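Local structure of ferulic acid decarboxylase 1 (Candida dubliniensis, 4ZAD) at residues G161-Q166 and I214-C219; W172-I177 and P195-Q200; S230-P235 and S339-Y344. The protein probably catalyses the reversible, non-oxidative decarboxylation of cinnamic, coumaric and ferulic acids to vinyl products, using a prenylated FMN cofactor with manganese. One frame throughout, in Å; residues are numbered along the deposited sequence.

Interaction 1: G161-Q166 and I214-C219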
loop_
_atom_site.group_PDB
_atom_site.type_symbol
_atom_site.label_atom_id
_atom_site.label_comp_id
_atom_site.label_asym_id
_atom_site.label_seq_id
_atom_site.Cartn_x
_atom_site.Cartn_y
_atom_site.Cartn_z
ATOM N N GLY A 161 -24.081 -4.072 -18.385
ATOM C CA GLY A 161 -24.605 -4.652 -19.584
ATOM C C GLY A 161 -23.695 -4.191 -20.683
ATOM O O GLY A 161 -22.742 -3.427 -20.434
ATOM N N MET A 162 -24.054 -4.593 -21.907
ATOM C CA MET A 162 -23.138 -4.594 -23.051
ATOM C C MET A 162 -23.718 -3.823 -24.215
ATOM O O MET A 162 -24.840 -4.075 -24.609
ATOM C CB MET A 162 -22.946 -6.046 -23.453
ATOM C CG MET A 162 -22.092 -6.329 -24.636
ATOM S SD MET A 162 -21.942 -8.136 -24.861
ATOM C CE MET A 162 -23.406 -8.553 -25.810
ATOM N N TRP A 163 -22.946 -2.894 -24.774
ATOM C CA TRP A 163 -23.411 -2.126 -25.930
ATOM C C TRP A 163 -22.918 -2.889 -27.103
ATOM O O TRP A 163 -21.748 -3.260 -27.132
ATOM C CB TRP A 163 -22.805 -0.719 -26.009
ATOM C CG TRP A 163 -23.126 0.216 -24.898
ATOM C CD1 TRP A 163 -22.329 0.544 -23.862
ATOM C CD2 TRP A 163 -24.328 0.961 -24.733
ATOM N NE1 TRP A 163 -22.963 1.436 -23.038
ATOM C CE2 TRP A 163 -24.199 1.707 -23.559
ATOM C CE3 TRP A 163 -25.518 1.035 -25.444
ATOM C CZ2 TRP A 163 -25.194 2.547 -23.102
ATOM C CZ3 TRP A 163 -26.515 1.854 -24.972
ATOM C CH2 TRP A 163 -26.347 2.601 -23.819
ATOM N N VAL A 164 -23.827 -3.103 -28.058
ATOM C CA VAL A 164 -23.531 -3.737 -29.311
ATOM C C VAL A 164 -23.669 -2.667 -30.361
ATOM O O VAL A 164 -24.778 -2.153 -30.562
ATOM C CB VAL A 164 -24.558 -4.858 -29.586
ATOM C CG1 VAL A 164 -24.281 -5.563 -30.949
ATOM C CG2 VAL A 164 -24.614 -5.842 -28.402
ATOM N N LEU A 165 -22.551 -2.296 -30.993
ATOM C CA LEU A 165 -22.531 -1.345 -32.102
ATOM C C LEU A 165 -21.773 -2.009 -33.225
ATOM O O LEU A 165 -20.807 -2.721 -32.978
ATOM C CB LEU A 165 -21.850 -0.022 -31.698
ATOM C CG LEU A 165 -22.684 1.181 -31.170
ATOM C CD1 LEU A 165 -23.976 0.774 -30.464
ATOM C CD2 LEU A 165 -21.892 2.064 -30.207
ATOM N N GLN A 166 -22.232 -1.784 -34.460
ATOM C CA GLN A 166 -21.628 -2.333 -35.682
ATOM C C GLN A 166 -21.283 -1.206 -36.660
ATOM O O GLN A 166 -22.032 -0.246 -36.785
ATOM C CB GLN A 166 -22.635 -3.267 -36.332
ATOM C CG GLN A 166 -22.124 -4.050 -37.551
ATOM C CD GLN A 166 -23.202 -4.944 -38.122
ATOM O OE1 GLN A 166 -24.052 -4.503 -38.921
ATOM N NE2 GLN A 166 -23.191 -6.204 -37.710
ATOM N N ILE A 214 -27.671 5.599 -35.558
ATOM C CA ILE A 214 -26.697 4.493 -35.352
ATOM C C ILE A 214 -27.394 3.373 -34.565
ATOM O O ILE A 214 -27.782 3.563 -33.403
ATOM C CB ILE A 214 -25.443 4.942 -34.515
ATOM C CG1 ILE A 214 -24.864 6.268 -35.012
ATOM C CG2 ILE A 214 -24.379 3.875 -34.515
ATOM C CD1 ILE A 214 -24.220 7.174 -33.913
ATOM N N PRO A 215 -27.586 2.205 -35.187
ATOM C CA PRO A 215 -28.218 1.116 -34.460
ATOM C C PRO A 215 -27.395 0.650 -33.255
ATOM O O PRO A 215 -26.155 0.527 -33.351
ATOM C CB PRO A 215 -28.262 0.002 -35.505
ATOM C CG PRO A 215 -28.383 0.695 -36.759
ATOM C CD PRO A 215 -27.488 1.888 -36.620
ATOM N N PHE A 216 -28.102 0.381 -32.154
ATOM C CA PHE A 216 -27.511 -0.178 -30.964
ATOM C C PHE A 216 -28.417 -1.199 -30.300
ATOM O O PHE A 216 -29.625 -1.135 -30.427
ATOM C CB PHE A 216 -27.143 0.928 -29.964
ATOM C CG PHE A 216 -28.250 1.309 -29.029
ATOM C CD1 PHE A 216 -28.438 0.626 -27.842
ATOM C CD2 PHE A 216 -29.081 2.367 -29.316
ATOM C CE1 PHE A 216 -29.455 0.990 -26.959
ATOM C CE2 PHE A 216 -30.101 2.727 -28.452
ATOM C CZ PHE A 216 -30.279 2.049 -27.267
ATOM N N ALA A 217 -27.793 -2.144 -29.594
ATOM C CA ALA A 217 -28.470 -2.960 -28.583
ATOM C C ALA A 217 -27.689 -2.780 -27.290
ATOM O O ALA A 217 -26.504 -2.488 -27.310
ATOM C CB ALA A 217 -28.550 -4.446 -28.975
ATOM N N LEU A 218 -28.384 -2.888 -26.181
ATOM C CA LEU A 218 -27.827 -2.745 -24.883
ATOM C C LEU A 218 -28.364 -3.943 -24.137
ATOM O O LEU A 218 -29.564 -4.043 -23.949
ATOM C CB LEU A 218 -28.311 -1.452 -24.222
ATOM C CG LEU A 218 -27.991 -1.375 -22.704
ATOM C CD1 LEU A 218 -26.420 -1.414 -22.450
ATOM C CD2 LEU A 218 -28.634 -0.181 -22.034
ATOM N N CYS A 219 -27.475 -4.844 -23.719
ATOM C CA CYS A 219 -27.852 -6.202 -23.296
ATOM C C CYS A 219 -27.509 -6.404 -21.844
ATOM O O CYS A 219 -26.372 -6.180 -21.451
ATOM C CB CYS A 219 -27.139 -7.237 -24.164
ATOM S SG CYS A 219 -27.387 -7.026 -25.990
#
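The W163 indole carries L218 over one face and F216 at its edge. L218 CD1 sits 3.8 Å from the centroid of the six-membered ring of W163, only 8° off the ring normal, a CH-pi contact. At the rim, W163 CZ3 comes 3.7 Å from F216 CE1, and the indole points its edge at the phenyl face in an offset edge-to-face pair with the planes 63° apart. F216 reaches this place with its CG set between the backbone N and the carbonyl carbon (chi1 88°). Y305 joins the aromatic group, stacked on W163 and edge-to-face with F216, while W163 NE1 is bonded to A178 O.

The two segments are neighbouring strands of the large antiparallel sheet of the Rift-related domain, the FMN-binding part of this UbiD-family enzyme. M162 pairs with C219 and V164 with A217 as hydrogen-bonded pairs; the straightest of the four bonds runs from V164 N to A217 O at 2.8 Å. W163 and L218 form the non-hydrogen-bonded pair between them.

M162, V164, A217 and C219 occupy the other face of the sheet. There V164 CG2 lies 3.9 Å from C219 SG, and the CB atoms of V164 and A217 are 4.1 Å apart. Beyond them, P265 and V264 of strand 263-265 cover C219, and W175 packs against both M162 and V164.

Interaction 2: W172-I177 and P195-Q200. With MN (manganese (II) ion), chain C; K (potassium ion), chain D; 4LU (1-deoxy-5-O-phosphono-1-(3,3,4,5-tetramethyl-9,11-dioxo-2,3,8,9,10,11-hexahydro-7H-quinolino[1,8-fg]pteridin-12-ium-7-y l)-D-ribitol), chain E.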
loop_
_atom_site.group_PDB
_atom_site.type_symbol
_atom_site.label_atom_id
_atom_site.label_comp_id
_atom_site.label_asym_id
_atom_site.label_seq_id
_atom_site.Cartn_x
_atom_site.Cartn_y
_atom_site.Cartn_z
ATOM N N TRP A 172 -17.088 -4.921 -38.487
ATOM C CA TRP A 172 -16.650 -4.938 -37.092
ATOM C C TRP A 172 -17.844 -4.768 -36.180
ATOM O O TRP A 172 -18.539 -3.758 -36.264
ATOM C CB TRP A 172 -15.635 -3.815 -36.881
ATOM C CG TRP A 172 -15.231 -3.507 -35.464
ATOM C CD1 TRP A 172 -15.347 -4.309 -34.367
ATOM C CD2 TRP A 172 -14.593 -2.307 -35.018
ATOM N NE1 TRP A 172 -14.831 -3.672 -33.261
ATOM C CE2 TRP A 172 -14.358 -2.446 -33.640
ATOM C CE3 TRP A 172 -14.197 -1.134 -35.658
ATOM C CZ2 TRP A 172 -13.746 -1.465 -32.895
ATOM C CZ3 TRP A 172 -13.581 -0.180 -34.941
ATOM C CH2 TRP A 172 -13.361 -0.333 -33.557
ATOM N N THR A 173 -18.099 -5.763 -35.333
ATOM C CA THR A 173 -19.191 -5.667 -34.358
ATOM C C THR A 173 -18.580 -5.617 -32.998
ATOM O O THR A 173 -17.982 -6.608 -32.552
ATOM C CB THR A 173 -20.141 -6.874 -34.424
ATOM O OG1 THR A 173 -20.800 -6.884 -35.701
ATOM C CG2 THR A 173 -21.191 -6.807 -33.297
ATOM N N ASN A 174 -18.694 -4.467 -32.341
ATOM C CA ASN A 174 -18.026 -4.257 -31.067
ATOM C C ASN A 174 -18.967 -4.499 -29.892
ATOM O O ASN A 174 -20.108 -4.049 -29.912
ATOM C CB ASN A 174 -17.442 -2.847 -30.980
ATOM C CG ASN A 174 -16.405 -2.719 -29.884
ATOM O OD1 ASN A 174 -15.222 -3.013 -30.093
ATOM N ND2 ASN A 174 -16.843 -2.286 -28.700
ATOM N N TRP A 175 -18.479 -5.202 -28.873
ATOM C CA TRP A 175 -19.221 -5.403 -27.620
ATOM C C TRP A 175 -18.384 -4.788 -26.508
ATOM O O TRP A 175 -17.204 -5.160 -26.333
ATOM C CB TRP A 175 -19.439 -6.890 -27.338
ATOM C CG TRP A 175 -20.385 -7.637 -28.272
ATOM C CD1 TRP A 175 -21.013 -7.154 -29.383
ATOM C CD2 TRP A 175 -20.771 -9.024 -28.169
ATOM N NE1 TRP A 175 -21.764 -8.146 -29.969
ATOM C CE2 TRP A 175 -21.625 -9.305 -29.249
ATOM C CE3 TRP A 175 -20.466 -10.046 -27.278
ATOM C CZ2 TRP A 175 -22.196 -10.561 -29.449
ATOM C CZ3 TRP A 175 -21.020 -11.297 -27.488
ATOM C CH2 TRP A 175 -21.899 -11.532 -28.556
ATOM N N SER A 176 -18.958 -3.836 -25.776
ATOM C CA SER A 176 -18.214 -3.187 -24.703
ATOM C C SER A 176 -19.103 -2.701 -23.584
ATOM O O SER A 176 -20.310 -2.668 -23.739
ATOM C CB SER A 176 -17.454 -2.009 -25.256
ATOM O OG SER A 176 -18.364 -1.054 -25.706
ATOM N N ILE A 177 -18.489 -2.314 -22.467
ATOM C CA ILE A 177 -19.215 -1.722 -21.330
ATOM C C ILE A 177 -18.892 -0.266 -21.317
ATOM O O ILE A 177 -17.749 0.118 -21.539
ATOM C CB ILE A 177 -18.773 -2.275 -19.955
ATOM C CG1 ILE A 177 -19.018 -3.773 -19.859
ATOM C CG2 ILE A 177 -19.481 -1.536 -18.790
ATOM C CD1 ILE A 177 -18.518 -4.362 -18.541
ATOM N N PRO A 195 -10.315 7.046 -26.677
ATOM C CA PRO A 195 -10.358 6.315 -27.962
ATOM C C PRO A 195 -11.218 5.045 -27.888
ATOM O O PRO A 195 -10.931 4.050 -28.581
ATOM C CB PRO A 195 -8.898 5.930 -28.178
ATOM C CG PRO A 195 -8.405 5.619 -26.726
ATOM C CD PRO A 195 -9.316 6.457 -25.765
ATOM N N GLN A 196 -12.266 5.095 -27.058
ATOM C CA GLN A 196 -13.098 3.925 -26.809
ATOM C C GLN A 196 -13.839 3.458 -28.049
ATOM O O GLN A 196 -14.278 4.257 -28.887
ATOM C CB GLN A 196 -14.090 4.193 -25.682
ATOM C CG GLN A 196 -13.402 4.511 -24.375
ATOM C CD GLN A 196 -12.592 3.344 -23.826
ATOM O OE1 GLN A 196 -11.458 3.079 -24.280
ATOM N NE2 GLN A 196 -13.173 2.625 -22.858
ATOM N N HIS A 197 -14.012 2.153 -28.157
ATOM C CA HIS A 197 -14.659 1.644 -29.341
ATOM C C HIS A 197 -16.095 2.123 -29.590
ATOM O O HIS A 197 -16.476 2.301 -30.737
ATOM C CB HIS A 197 -14.527 0.120 -29.406
ATOM C CG HIS A 197 -13.125 -0.320 -29.684
ATOM N ND1 HIS A 197 -12.178 0.553 -30.167
ATOM C CD2 HIS A 197 -12.524 -1.524 -29.598
ATOM C CE1 HIS A 197 -11.043 -0.088 -30.344
ATOM N NE2 HIS A 197 -11.228 -1.353 -30.009
ATOM N N VAL A 198 -16.881 2.362 -28.541
ATOM C CA VAL A 198 -18.236 2.920 -28.755
ATOM C C VAL A 198 -18.146 4.202 -29.574
ATOM O O VAL A 198 -19.044 4.471 -30.362
ATOM C CB VAL A 198 -19.036 3.187 -27.460
ATOM C CG1 VAL A 198 -19.473 1.896 -26.816
ATOM C CG2 VAL A 198 -18.233 3.968 -26.496
ATOM N N LYS A 199 -17.056 4.966 -29.392
ATOM C CA LYS A 199 -16.783 6.177 -30.187
ATOM C C LYS A 199 -16.174 5.920 -31.559
ATOM O O LYS A 199 -16.633 6.469 -32.511
ATOM C CB LYS A 199 -15.851 7.129 -29.428
ATOM C CG LYS A 199 -15.454 8.356 -30.212
ATOM C CD LYS A 199 -15.571 9.616 -29.396
ATOM C CE LYS A 199 -15.447 10.874 -30.297
ATOM N NZ LYS A 199 -14.315 10.724 -31.281
ATOM N N GLN A 200 -15.116 5.116 -31.643
ATOM C CA GLN A 200 -14.557 4.696 -32.932
ATOM C C GLN A 200 -15.621 4.259 -33.927
ATOM O O GLN A 200 -15.662 4.749 -35.067
ATOM C CB GLN A 200 -13.498 3.594 -32.763
ATOM C CG GLN A 200 -12.161 4.175 -32.333
ATOM C CD GLN A 200 -11.018 3.178 -32.270
ATOM O OE1 GLN A 200 -10.366 3.060 -31.221
ATOM N NE2 GLN A 200 -10.756 2.471 -33.368
HETATM MN MN MN C . -13.636 -3.526 -28.776
HETATM K K K D . -14.289 -4.708 -25.381
HETATM C C9 4LU E . -15.706 -1.133 -17.354
HETATM C C8 4LU E . -16.527 -1.885 -16.505
HETATM C C7 4LU E . -17.595 -1.283 -15.825
HETATM C C10 4LU E . -15.953 1.959 -19.352
HETATM C C6 4LU E . -17.775 0.190 -15.969
HETATM N N3 4LU E . -16.880 4.347 -20.296
HETATM C C2 4LU E . -15.998 3.647 -21.019
HETATM C C13 4LU E . -20.127 0.509 -16.064
HETATM C C5 4LU E . -18.879 0.889 -15.302
HETATM C C1 4LU E . -17.948 2.940 -16.409
HETATM O O2 4LU E . -15.655 4.118 -22.111
HETATM N N1 4LU E . -15.533 2.463 -20.551
HETATM C C4 4LU E . -17.314 3.909 -19.097
HETATM O O4 4LU E . -18.138 4.669 -18.533
HETATM C C4A 4LU E . -16.864 2.715 -18.583
HETATM N N5 4LU E . -17.026 2.295 -17.066
HETATM C C3 4LU E . -18.856 2.319 -15.561
HETATM C C12 4LU E . -19.069 0.522 -13.833
HETATM C C5A 4LU E . -16.840 0.940 -16.848
HETATM C C7M 4LU E . -18.521 -2.054 -14.921
HETATM C C8M 4LU E . -16.237 -3.360 -16.410
HETATM C C9A 4LU E . -15.940 0.216 -17.662
HETATM N N10 4LU E . -15.483 0.757 -18.915
HETATM C "C1'" 4LU E . -14.166 0.395 -19.457
HETATM C "C2'" 4LU E . -14.387 -0.352 -20.772
HETATM O "O2'" 4LU E . -15.400 -1.358 -20.563
HETATM C "C3'" 4LU E . -13.095 -0.974 -21.318
HETATM O "O3'" 4LU E . -12.146 0.067 -21.631
HETATM C "C4'" 4LU E . -13.344 -1.836 -22.574
HETATM O "O4'" 4LU E . -12.095 -2.102 -23.221
HETATM C "C5'" 4LU E . -14.243 -1.114 -23.592
HETATM O "O5'" 4LU E . -14.449 -1.844 -24.785
HETATM P P 4LU E . -13.721 -1.506 -26.156
HETATM O O2P 4LU E . -14.512 -2.453 -27.058
HETATM O O3P 4LU E . -12.246 -1.859 -25.869
HETATM O O1P 4LU E . -13.934 -0.027 -26.400
HETATM O O HOH W 1 -16.317 0.749 -26.008
HETATM O O HOH W 2 -11.679 -3.749 -27.598
HETATM O O HOH W 3 -12.592 -4.592 -30.574
#
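H197 leans across to W172 and N174, and its side chain can be followed outward from the backbone. CB lies 3.3 Å from N174 OD1, beside the cofactor phosphate. CG is anti to the carbonyl carbon (chi1 -70°), which sends the imidazole toward the 172-177 segment. There W172 presents its edge to the imidazole face, CZ2 standing 3.5 Å from H197 CG, with the two planes nearly perpendicular at 89°. CD2 is modelled facing N174 OD1, unusually near manganese for a carbon, so the ring's turn, and with it the weak ND1 bond to Q200 OE1, is doubtful. CE1 and NE2 lie near W172 CZ2, NE2 also near I234 O and P235 O. Q200 NE2 adjoins the indole edge near W172 CH2.

N174 divides its amide between two tasks. OD1 binds manganese at 2.1 Å, while ND2 donates to 4LU O2P at 2.9 Å, so the amide grips the metal and the phosphate oxygen that shares it. OD1 also receives a weak bond from W172 NE1. E240 and two waters are further manganese ligands. From the other segment, H197 N donates to 4LU O1P at 2.8 Å, and a water links that same oxygen to S176 OG and V198 N. Farther along the cofactor, Q196 NE2 bonds both O3' and O2 of 4LU.

Strand 173-176 and the beginning of helix 197-207, with Q196 as its N-cap, thus hold the prenylated FMN phosphate from two sides. This is the prenylated-FMN phosphate and metal site of a UbiD-type decarboxylase, in which manganese and potassium both bind O2P.

Interaction 3: S230-P235 and S339-Y344. With K (potassium ion), chain D; 4LU (1-deoxy-5-O-phosphono-1-(3,3,4,5-tetramethyl-9,11-dioxo-2,3,8,9,10,11-hexahydro-7H-quinolino[1,8-fg]pteridin-12-ium-7-y l)-D-ribitol), chain E.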
loop_
_atom_site.group_PDB
_atom_site.type_symbol
_atom_site.label_atom_id
_atom_site.label_comp_id
_atom_site.label_asym_id
_atom_site.label_seq_id
_atom_site.Cartn_x
_atom_site.Cartn_y
_atom_site.Cartn_z
ATOM N N SER A 230 -16.334 -7.805 -22.907
ATOM C CA SER A 230 -16.929 -6.508 -23.141
ATOM C C SER A 230 -16.122 -5.463 -22.372
ATOM O O SER A 230 -15.981 -4.320 -22.779
ATOM C CB SER A 230 -18.429 -6.444 -22.726
ATOM O OG SER A 230 -19.278 -7.113 -23.647
ATOM N N SER A 231 -15.547 -5.889 -21.275
ATOM C CA SER A 231 -14.707 -5.012 -20.485
ATOM C C SER A 231 -13.192 -4.972 -20.840
ATOM O O SER A 231 -12.446 -4.168 -20.276
ATOM C CB SER A 231 -14.925 -5.383 -19.031
ATOM O OG SER A 231 -14.182 -4.469 -18.229
ATOM N N MET A 232 -12.753 -5.800 -21.790
ATOM C CA MET A 232 -11.348 -5.937 -22.190
ATOM C C MET A 232 -11.038 -5.165 -23.464
ATOM O O MET A 232 -11.817 -5.228 -24.401
ATOM C CB MET A 232 -11.098 -7.420 -22.470
ATOM C CG MET A 232 -9.705 -7.799 -22.938
ATOM S SD MET A 232 -9.463 -9.532 -22.608
ATOM C CE MET A 232 -7.696 -9.720 -22.907
ATOM N N PRO A 233 -9.903 -4.435 -23.515
ATOM C CA PRO A 233 -9.559 -3.693 -24.735
ATOM C C PRO A 233 -8.807 -4.545 -25.751
ATOM O O PRO A 233 -7.582 -4.404 -25.899
ATOM C CB PRO A 233 -8.664 -2.582 -24.222
ATOM C CG PRO A 233 -7.952 -3.220 -23.082
ATOM C CD PRO A 233 -8.978 -4.104 -22.424
ATOM N N ILE A 234 -9.534 -5.432 -26.434
ATOM C CA ILE A 234 -8.982 -6.166 -27.579
ATOM C C ILE A 234 -8.855 -5.210 -28.789
ATOM O O ILE A 234 -9.262 -4.035 -28.738
ATOM C CB ILE A 234 -9.795 -7.428 -27.936
ATOM C CG1 ILE A 234 -11.204 -7.092 -28.445
ATOM C CG2 ILE A 234 -9.859 -8.378 -26.745
ATOM C CD1 ILE A 234 -11.771 -8.217 -29.254
ATOM N N PRO A 235 -8.256 -5.701 -29.869
ATOM C CA PRO A 235 -7.771 -4.654 -30.786
ATOM C C PRO A 235 -8.865 -3.846 -31.513
ATOM O O PRO A 235 -9.992 -4.325 -31.693
ATOM C CB PRO A 235 -6.923 -5.457 -31.794
ATOM C CG PRO A 235 -6.369 -6.632 -30.923
ATOM C CD PRO A 235 -7.636 -7.021 -30.131
ATOM N N SER A 339 -4.513 -5.512 -17.808
ATOM C CA SER A 339 -3.303 -6.293 -17.506
ATOM C C SER A 339 -3.131 -7.454 -18.469
ATOM O O SER A 339 -2.037 -7.679 -18.966
ATOM C CB SER A 339 -3.337 -6.854 -16.079
ATOM O OG SER A 339 -3.373 -5.813 -15.160
ATOM N N ALA A 340 -4.224 -8.187 -18.689
ATOM C CA ALA A 340 -4.231 -9.309 -19.592
ATOM C C ALA A 340 -3.935 -8.866 -21.017
ATOM O O ALA A 340 -3.048 -9.420 -21.651
ATOM C CB ALA A 340 -5.536 -10.032 -19.525
ATOM N N GLU A 341 -4.627 -7.868 -21.537
ATOM C CA GLU A 341 -4.272 -7.463 -22.885
ATOM C C GLU A 341 -2.814 -6.950 -22.971
ATOM O O GLU A 341 -2.132 -7.224 -23.944
ATOM C CB GLU A 341 -5.246 -6.463 -23.463
ATOM C CG GLU A 341 -4.976 -6.067 -24.935
ATOM C CD GLU A 341 -5.375 -7.114 -25.977
ATOM O OE1 GLU A 341 -5.632 -8.282 -25.628
ATOM O OE2 GLU A 341 -5.413 -6.765 -27.180
ATOM N N THR A 342 -2.313 -6.243 -21.966
ATOM C CA THR A 342 -0.965 -5.726 -22.061
ATOM C C THR A 342 0.065 -6.874 -22.020
ATOM O O THR A 342 1.143 -6.806 -22.650
ATOM C CB THR A 342 -0.685 -4.696 -20.989
ATOM O OG1 THR A 342 -1.725 -3.703 -20.996
ATOM C CG2 THR A 342 0.674 -4.031 -21.234
ATOM N N LYS A 343 -0.284 -7.947 -21.307
ATOM C CA LYS A 343 0.583 -9.128 -21.272
ATOM C C LYS A 343 0.605 -9.696 -22.683
ATOM O O LYS A 343 1.651 -9.936 -23.215
ATOM C CB LYS A 343 0.065 -10.191 -20.304
ATOM C CG LYS A 343 1.112 -10.887 -19.503
ATOM C CD LYS A 343 2.052 -11.804 -20.289
ATOM C CE LYS A 343 2.578 -13.000 -19.357
ATOM N NZ LYS A 343 1.454 -13.750 -18.570
ATOM N N TYR A 344 -0.564 -9.870 -23.294
ATOM C CA TYR A 344 -0.594 -10.419 -24.618
ATOM C C TYR A 344 0.272 -9.583 -25.546
ATOM O O TYR A 344 1.218 -10.083 -26.124
ATOM C CB TYR A 344 -2.003 -10.609 -25.187
ATOM C CG TYR A 344 -1.915 -11.187 -26.585
ATOM C CD1 TYR A 344 -1.534 -12.526 -26.796
ATOM C CD2 TYR A 344 -2.096 -10.383 -27.698
ATOM C CE1 TYR A 344 -1.378 -13.035 -28.089
ATOM C CE2 TYR A 344 -1.944 -10.884 -28.976
ATOM C CZ TYR A 344 -1.590 -12.196 -29.167
ATOM O OH TYR A 344 -1.464 -12.666 -30.463
HETATM K K K D . -14.289 -4.708 -25.381
HETATM C C9 4LU E . -15.706 -1.133 -17.354
HETATM C C8 4LU E . -16.527 -1.885 -16.505
HETATM C C7 4LU E . -17.595 -1.283 -15.825
HETATM C C10 4LU E . -15.953 1.959 -19.352
HETATM C C6 4LU E . -17.775 0.190 -15.969
HETATM N N3 4LU E . -16.880 4.347 -20.296
HETATM C C2 4LU E . -15.998 3.647 -21.019
HETATM C C13 4LU E . -20.127 0.509 -16.064
HETATM C C5 4LU E . -18.879 0.889 -15.302
HETATM C C1 4LU E . -17.948 2.940 -16.409
HETATM O O2 4LU E . -15.655 4.118 -22.111
HETATM N N1 4LU E . -15.533 2.463 -20.551
HETATM C C4 4LU E . -17.314 3.909 -19.097
HETATM O O4 4LU E . -18.138 4.669 -18.533
HETATM C C4A 4LU E . -16.864 2.715 -18.583
HETATM N N5 4LU E . -17.026 2.295 -17.066
HETATM C C3 4LU E . -18.856 2.319 -15.561
HETATM C C12 4LU E . -19.069 0.522 -13.833
HETATM C C5A 4LU E . -16.840 0.940 -16.848
HETATM C C7M 4LU E . -18.521 -2.054 -14.921
HETATM C C8M 4LU E . -16.237 -3.360 -16.410
HETATM C C9A 4LU E . -15.940 0.216 -17.662
HETATM N N10 4LU E . -15.483 0.757 -18.915
HETATM C "C1'" 4LU E . -14.166 0.395 -19.457
HETATM C "C2'" 4LU E . -14.387 -0.352 -20.772
HETATM O "O2'" 4LU E . -15.400 -1.358 -20.563
HETATM C "C3'" 4LU E . -13.095 -0.974 -21.318
HETATM O "O3'" 4LU E . -12.146 0.067 -21.631
HETATM C "C4'" 4LU E . -13.344 -1.836 -22.574
HETATM O "O4'" 4LU E . -12.095 -2.102 -23.221
HETATM C "C5'" 4LU E . -14.243 -1.114 -23.592
HETATM O "O5'" 4LU E . -14.449 -1.844 -24.785
HETATM P P 4LU E . -13.721 -1.506 -26.156
HETATM O O2P 4LU E . -14.512 -2.453 -27.058
HETATM O O3P 4LU E . -12.246 -1.859 -25.869
HETATM O O1P 4LU E . -13.934 -0.027 -26.400
#
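M232 and E341 cross at about a right angle where the loop between helices 224-230 and 240-247 meets helix 334-347. The contact joins the Rift-related and C-terminal domains of the UbiD fold, and the loop side of it lines the cofactor pocket. M232 stretches out, its CG anti to the backbone N (chi1 179°) and the rest of the chain extended, so that the terminal methyl arrives alongside the helix. There CE lies 4.0 Å from A340 CB and 3.7 Å from E341 OE1.

E341 also leaves its backbone with CG anti to N, but bends at chi2 (76°) and lays its carboxylate along the loop. Its CG is 3.2 Å from P233 O, and OE2 passes 3.6 Å from I234 CA. P235 crosses the carboxylate end at about a right angle, bringing its ring CD and CG near OE2. No hydrogen bond links the two segments; the buried carboxylate instead forms a salt bridge from OE1 to R110 NE, which probably favours its charged form. P235 and Y344 also touch R110.

P233 is the centre of an inverse gamma turn, in which I234 N makes a weak bond to M232 O. The same M232 carbonyl serves the cofactor site: helped by S230 O and by 4LU O5' and O2P, M232 O binds potassium at 2.7 Å.

In the fold
Interactions 1 and 2 have centres 9 Å apart and share a sheet: strand 162-166 pairs with 173-176, L165 O lying 2.8 Å from N174 N and W163 N 2.8 Å from S176 O. Strand 162-166 is thus the direct sheet neighbour of the strand carrying N174, a manganese ligand. Interaction 3, centred 13 Å from interaction 2, approaches the same cofactor through the 230-235 loop. The two meet at potassium, bound by W175 O from one and by S230 O and M232 O from the other, and I177 N lies 3.2 Å from S230 O. Even interactions 1 and 3, about 20 Å apart between centres, touch where M162 CG packs on S230 OG.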